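Local atomic coordinates of uncharacterized protein (Bacteroides eggerthii, PDB entry 4FTD), a protein that is of unknown function but combines an immunoglobulin-like domain with a six-bladed beta-propeller and may take part in carbohydrate metabolism. Residues 14-26 / 90-103. Sequence-based numbering, arbitrary orientation.
Sequences DTELLSIKILNAG and LRIINHNRYKDYLM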
# COMPACT_ATOMS: atom_id res chain seq x y z
N ASP A 14 43.26 -39.76 -2.54
CA ASP A 14 41.93 -39.37 -1.97
C ASP A 14 41.11 -38.73 -3.09
O ASP A 14 40.03 -39.23 -3.44
CB ASP A 14 42.11 -38.38 -0.81
N THR A 15 41.67 -37.65 -3.64
CA THR A 15 41.14 -36.85 -4.76
C THR A 15 39.88 -36.00 -4.50
O THR A 15 38.79 -36.29 -5.02
CB THR A 15 41.03 -37.64 -6.09
OG1 THR A 15 40.92 -36.71 -7.18
CG2 THR A 15 39.85 -38.63 -6.12
N GLU A 16 40.05 -34.94 -3.72
CA GLU A 16 38.97 -33.98 -3.46
C GLU A 16 39.40 -32.53 -3.29
O GLU A 16 40.59 -32.22 -3.12
CB GLU A 16 38.09 -34.41 -2.30
CG GLU A 16 38.80 -34.74 -1.03
CD GLU A 16 37.78 -35.26 -0.05
OE1 GLU A 16 37.17 -34.43 0.66
OE2 GLU A 16 37.57 -36.48 -0.03
N LEU A 17 38.41 -31.65 -3.44
CA LEU A 17 38.57 -30.21 -3.38
C LEU A 17 38.20 -29.83 -1.98
O LEU A 17 37.05 -29.94 -1.62
CB LEU A 17 37.62 -29.54 -4.38
CG LEU A 17 37.65 -28.02 -4.50
CD1 LEU A 17 39.03 -27.59 -4.96
CD2 LEU A 17 36.55 -27.62 -5.48
N LEU A 18 39.19 -29.38 -1.22
CA LEU A 18 39.01 -28.99 0.19
C LEU A 18 38.55 -27.51 0.36
O LEU A 18 37.80 -27.18 1.28
CB LEU A 18 40.32 -29.28 0.94
CG LEU A 18 40.87 -30.71 0.78
CD1 LEU A 18 42.27 -30.86 1.37
CD2 LEU A 18 39.91 -31.68 1.43
N SER A 19 38.99 -26.60 -0.52
CA SER A 19 38.51 -25.21 -0.49
C SER A 19 38.80 -24.55 -1.84
O SER A 19 39.66 -25.01 -2.57
CB SER A 19 39.16 -24.38 0.63
OG SER A 19 40.54 -24.15 0.38
N ILE A 20 38.05 -23.51 -2.15
CA ILE A 20 38.19 -22.84 -3.44
C ILE A 20 37.76 -21.37 -3.30
O ILE A 20 36.86 -21.03 -2.51
CB ILE A 20 37.39 -23.61 -4.53
CG1 ILE A 20 37.78 -23.12 -5.95
CG2 ILE A 20 35.89 -23.60 -4.21
CD1 ILE A 20 37.30 -23.98 -7.11
N LYS A 21 38.47 -20.50 -3.99
CA LYS A 21 38.14 -19.10 -4.08
C LYS A 21 38.37 -18.59 -5.48
O LYS A 21 39.27 -19.08 -6.20
CB LYS A 21 38.90 -18.22 -3.08
CG LYS A 21 40.15 -18.76 -2.44
CD LYS A 21 40.83 -17.68 -1.61
CE LYS A 21 41.81 -18.24 -0.59
NZ LYS A 21 42.68 -17.20 0.05
N ILE A 22 37.53 -17.63 -5.85
CA ILE A 22 37.72 -16.81 -7.06
C ILE A 22 38.52 -15.59 -6.58
O ILE A 22 38.16 -14.95 -5.60
CB ILE A 22 36.38 -16.40 -7.69
CG1 ILE A 22 35.68 -17.60 -8.33
CG2 ILE A 22 36.57 -15.27 -8.73
CD1 ILE A 22 34.21 -17.35 -8.54
N LEU A 23 39.63 -15.30 -7.24
CA LEU A 23 40.51 -14.22 -6.79
C LEU A 23 40.23 -12.86 -7.45
O LEU A 23 40.63 -11.82 -6.95
CB LEU A 23 41.97 -14.63 -7.04
CG LEU A 23 42.47 -15.93 -6.44
CD1 LEU A 23 43.87 -16.19 -7.06
CD2 LEU A 23 42.55 -15.85 -4.90
N ASN A 24 39.46 -12.86 -8.54
CA ASN A 24 39.33 -11.63 -9.35
C ASN A 24 37.89 -11.24 -9.75
O ASN A 24 37.63 -10.89 -10.89
CB ASN A 24 40.27 -11.72 -10.57
CG ASN A 24 39.89 -12.81 -11.55
OD1 ASN A 24 39.19 -13.76 -11.20
ND2 ASN A 24 40.42 -12.72 -12.77
N ALA A 25 36.99 -11.27 -8.77
CA ALA A 25 35.59 -10.82 -8.95
C ALA A 25 35.56 -9.30 -8.85
O ALA A 25 36.57 -8.67 -8.55
CB ALA A 25 34.67 -11.46 -7.89
N GLY A 26 34.41 -8.72 -9.17
CA GLY A 26 34.18 -7.29 -9.09
C GLY A 26 34.60 -6.53 -10.32
O GLY A 26 35.37 -7.04 -11.13
N LEU A 90 34.56 -28.33 -12.94
CA LEU A 90 35.88 -28.15 -12.35
C LEU A 90 36.39 -29.55 -12.09
O LEU A 90 35.82 -30.29 -11.27
CB LEU A 90 35.86 -27.38 -11.04
CG LEU A 90 37.22 -27.18 -10.37
CD1 LEU A 90 37.37 -25.78 -9.84
CD2 LEU A 90 37.43 -28.16 -9.22
N ARG A 91 37.46 -29.92 -12.80
CA ARG A 91 38.07 -31.23 -12.70
C ARG A 91 39.37 -31.22 -11.86
O ARG A 91 40.24 -30.40 -12.09
CB ARG A 91 38.31 -31.80 -14.10
CG ARG A 91 39.07 -33.13 -14.16
CD ARG A 91 39.03 -33.77 -15.53
NE ARG A 91 37.66 -34.05 -15.93
CZ ARG A 91 37.25 -34.39 -17.14
NH1 ARG A 91 38.11 -34.52 -18.15
NH2 ARG A 91 35.96 -34.62 -17.35
N ILE A 92 39.45 -32.13 -10.89
CA ILE A 92 40.68 -32.33 -10.14
C ILE A 92 41.23 -33.72 -10.52
O ILE A 92 40.46 -34.68 -10.73
CB ILE A 92 40.50 -32.02 -8.64
CG1 ILE A 92 39.65 -33.05 -7.97
CG2 ILE A 92 39.89 -30.60 -8.46
CD1 ILE A 92 39.79 -32.98 -6.48
N ILE A 93 42.54 -33.80 -10.68
CA ILE A 93 43.17 -34.99 -11.25
C ILE A 93 44.40 -35.32 -10.46
O ILE A 93 45.07 -34.43 -9.95
CB ILE A 93 43.70 -34.76 -12.69
CG1 ILE A 93 42.63 -34.23 -13.62
CG2 ILE A 93 44.26 -36.03 -13.33
CD1 ILE A 93 43.18 -33.87 -14.99
N ASN A 94 44.69 -36.61 -10.40
CA ASN A 94 46.01 -37.07 -9.99
C ASN A 94 46.59 -38.25 -10.85
O ASN A 94 46.17 -38.50 -12.00
CB ASN A 94 46.00 -37.27 -8.49
CG ASN A 94 45.08 -38.33 -8.07
OD1 ASN A 94 45.09 -39.42 -8.63
ND2 ASN A 94 44.26 -38.01 -7.08
N HIS A 95 47.57 -38.94 -10.29
CA HIS A 95 48.30 -39.97 -11.01
C HIS A 95 47.41 -40.93 -11.82
O HIS A 95 47.80 -41.46 -12.86
CB HIS A 95 49.36 -40.72 -10.13
CG HIS A 95 48.85 -41.30 -8.83
ND1 HIS A 95 48.46 -40.52 -7.76
CD2 HIS A 95 48.75 -42.58 -8.41
CE1 HIS A 95 48.10 -41.30 -6.75
NE2 HIS A 95 48.27 -42.56 -7.12
N ASN A 96 46.21 -41.16 -11.32
CA ASN A 96 45.31 -42.01 -12.07
C ASN A 96 43.82 -41.88 -11.70
O ASN A 96 43.04 -42.77 -12.01
CB ASN A 96 45.79 -43.45 -11.93
CG ASN A 96 45.69 -43.96 -10.53
OD1 ASN A 96 45.38 -43.21 -9.60
ND2 ASN A 96 45.92 -45.22 -10.36
N ARG A 97 43.46 -40.81 -11.01
CA ARG A 97 42.06 -40.62 -10.60
C ARG A 97 41.71 -39.24 -10.95
O ARG A 97 42.58 -38.39 -11.04
CB ARG A 97 41.91 -40.76 -9.08
CG ARG A 97 42.36 -42.10 -8.55
CD ARG A 97 42.10 -42.25 -7.06
NE ARG A 97 41.40 -43.51 -6.88
CZ ARG A 97 40.11 -43.70 -7.15
NH1 ARG A 97 39.34 -42.70 -7.59
NH2 ARG A 97 39.58 -44.90 -6.99
N TYR A 98 40.43 -38.99 -11.12
CA TYR A 98 39.95 -37.65 -11.36
C TYR A 98 38.55 -37.54 -10.75
O TYR A 98 37.91 -38.56 -10.54
CB TYR A 98 39.96 -37.31 -12.85
CG TYR A 98 38.88 -37.96 -13.65
CD1 TYR A 98 39.03 -39.26 -14.16
CD2 TYR A 98 37.67 -37.31 -13.89
CE1 TYR A 98 38.02 -39.88 -14.89
CE2 TYR A 98 36.65 -37.93 -14.61
CZ TYR A 98 36.84 -39.20 -15.13
OH TYR A 98 35.80 -39.79 -15.83
N LYS A 99 38.11 -36.32 -10.52
CA LYS A 99 36.79 -36.06 -9.95
C LYS A 99 36.27 -34.77 -10.53
O LYS A 99 36.98 -33.77 -10.56
CB LYS A 99 36.85 -35.97 -8.42
CG LYS A 99 35.48 -35.81 -7.75
CD LYS A 99 35.54 -35.76 -6.23
CE LYS A 99 35.72 -37.14 -5.60
NZ LYS A 99 36.06 -37.02 -4.16
N ASP A 100 35.03 -34.80 -10.98
CA ASP A 100 34.39 -33.62 -11.57
C ASP A 100 33.36 -33.00 -10.60
O ASP A 100 32.51 -33.68 -10.04
CB ASP A 100 33.68 -34.00 -12.86
CG ASP A 100 34.65 -34.23 -14.04
OD1 ASP A 100 35.86 -33.92 -13.95
OD2 ASP A 100 34.17 -34.71 -15.11
N TYR A 101 33.49 -31.69 -10.40
CA TYR A 101 32.57 -30.89 -9.60
C TYR A 101 31.85 -29.97 -10.57
O TYR A 101 32.45 -29.49 -11.54
CB TYR A 101 33.36 -30.04 -8.58
CG TYR A 101 33.99 -30.84 -7.45
CD1 TYR A 101 35.24 -31.45 -7.60
CD2 TYR A 101 33.36 -30.95 -6.22
CE1 TYR A 101 35.82 -32.16 -6.56
CE2 TYR A 101 33.93 -31.68 -5.19
CZ TYR A 101 35.17 -32.27 -5.37
OH TYR A 101 35.76 -32.99 -4.36
N LEU A 102 30.57 -29.72 -10.32
CA LEU A 102 29.77 -28.77 -11.10
C LEU A 102 29.83 -27.43 -10.38
O LEU A 102 29.27 -27.26 -9.28
CB LEU A 102 28.31 -29.25 -11.24
CG LEU A 102 28.12 -30.23 -12.38
CD1 LEU A 102 26.66 -30.69 -12.45
CD2 LEU A 102 28.57 -29.55 -13.67
N MSE A 103 30.52 -26.48 -11.00
CA MSE A 103 30.78 -25.18 -10.39
C MSE A 103 29.89 -24.10 -10.99
O MSE A 103 30.01 -23.80 -12.17
CB MSE A 103 32.25 -24.82 -10.53
CG MSE A 103 32.59 -23.48 -9.87
SE MSE A 103 34.52 -23.17 -9.76
CE MSE A 103 34.61 -21.27 -10.48
O HOH W 1 44.40 -36.78 -4.32
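K99 and Y101, neighbours on one face of strand 98-103, bring their polar ends to the backbone of T15-L17, where the chain enters strand 17-22. K99 CB lies 3.9 Å from T15 O, and with CG set opposite the backbone N the chain extends alongside that carbonyl. CD and CE then run past the same oxygen, and a bend at chi3 (-78°) brings NZ to 3.0 Å from T15 O. This hydrogen bond arrives from above the carbonyl plane, 35° out of it. NZ also forms a salt bridge with E39, whereas the carboxylate of E16 stays beyond salt-bridge range. Beside K99, Y101 OH accepts a nearly straight hydrogen bond from L17 N (3.1 Å, 165°), while L17 CB sits over one face of the ring in a CH-pi contact. I92 CD1 presses against the E16 backbone, 3.2 Å from E16 C. Farther along, the methyl ends of I20 and L90 meet tightly, CD1 to CD1 at 3.3 Å, and the selenium of selenomethionine M103 packs against the same I20 methyl. Strand 17-22 thus faces the 90-93/98-103 hairpin across the apolar core of the immunoglobulin-like domain, with I44 adding to the packing. E39 takes K99 NZ at OE2 and Y101 OH at OE1, and its carboxylate would balance the lysine charge where T15 O and L17 N find partners bordering an apolar interior.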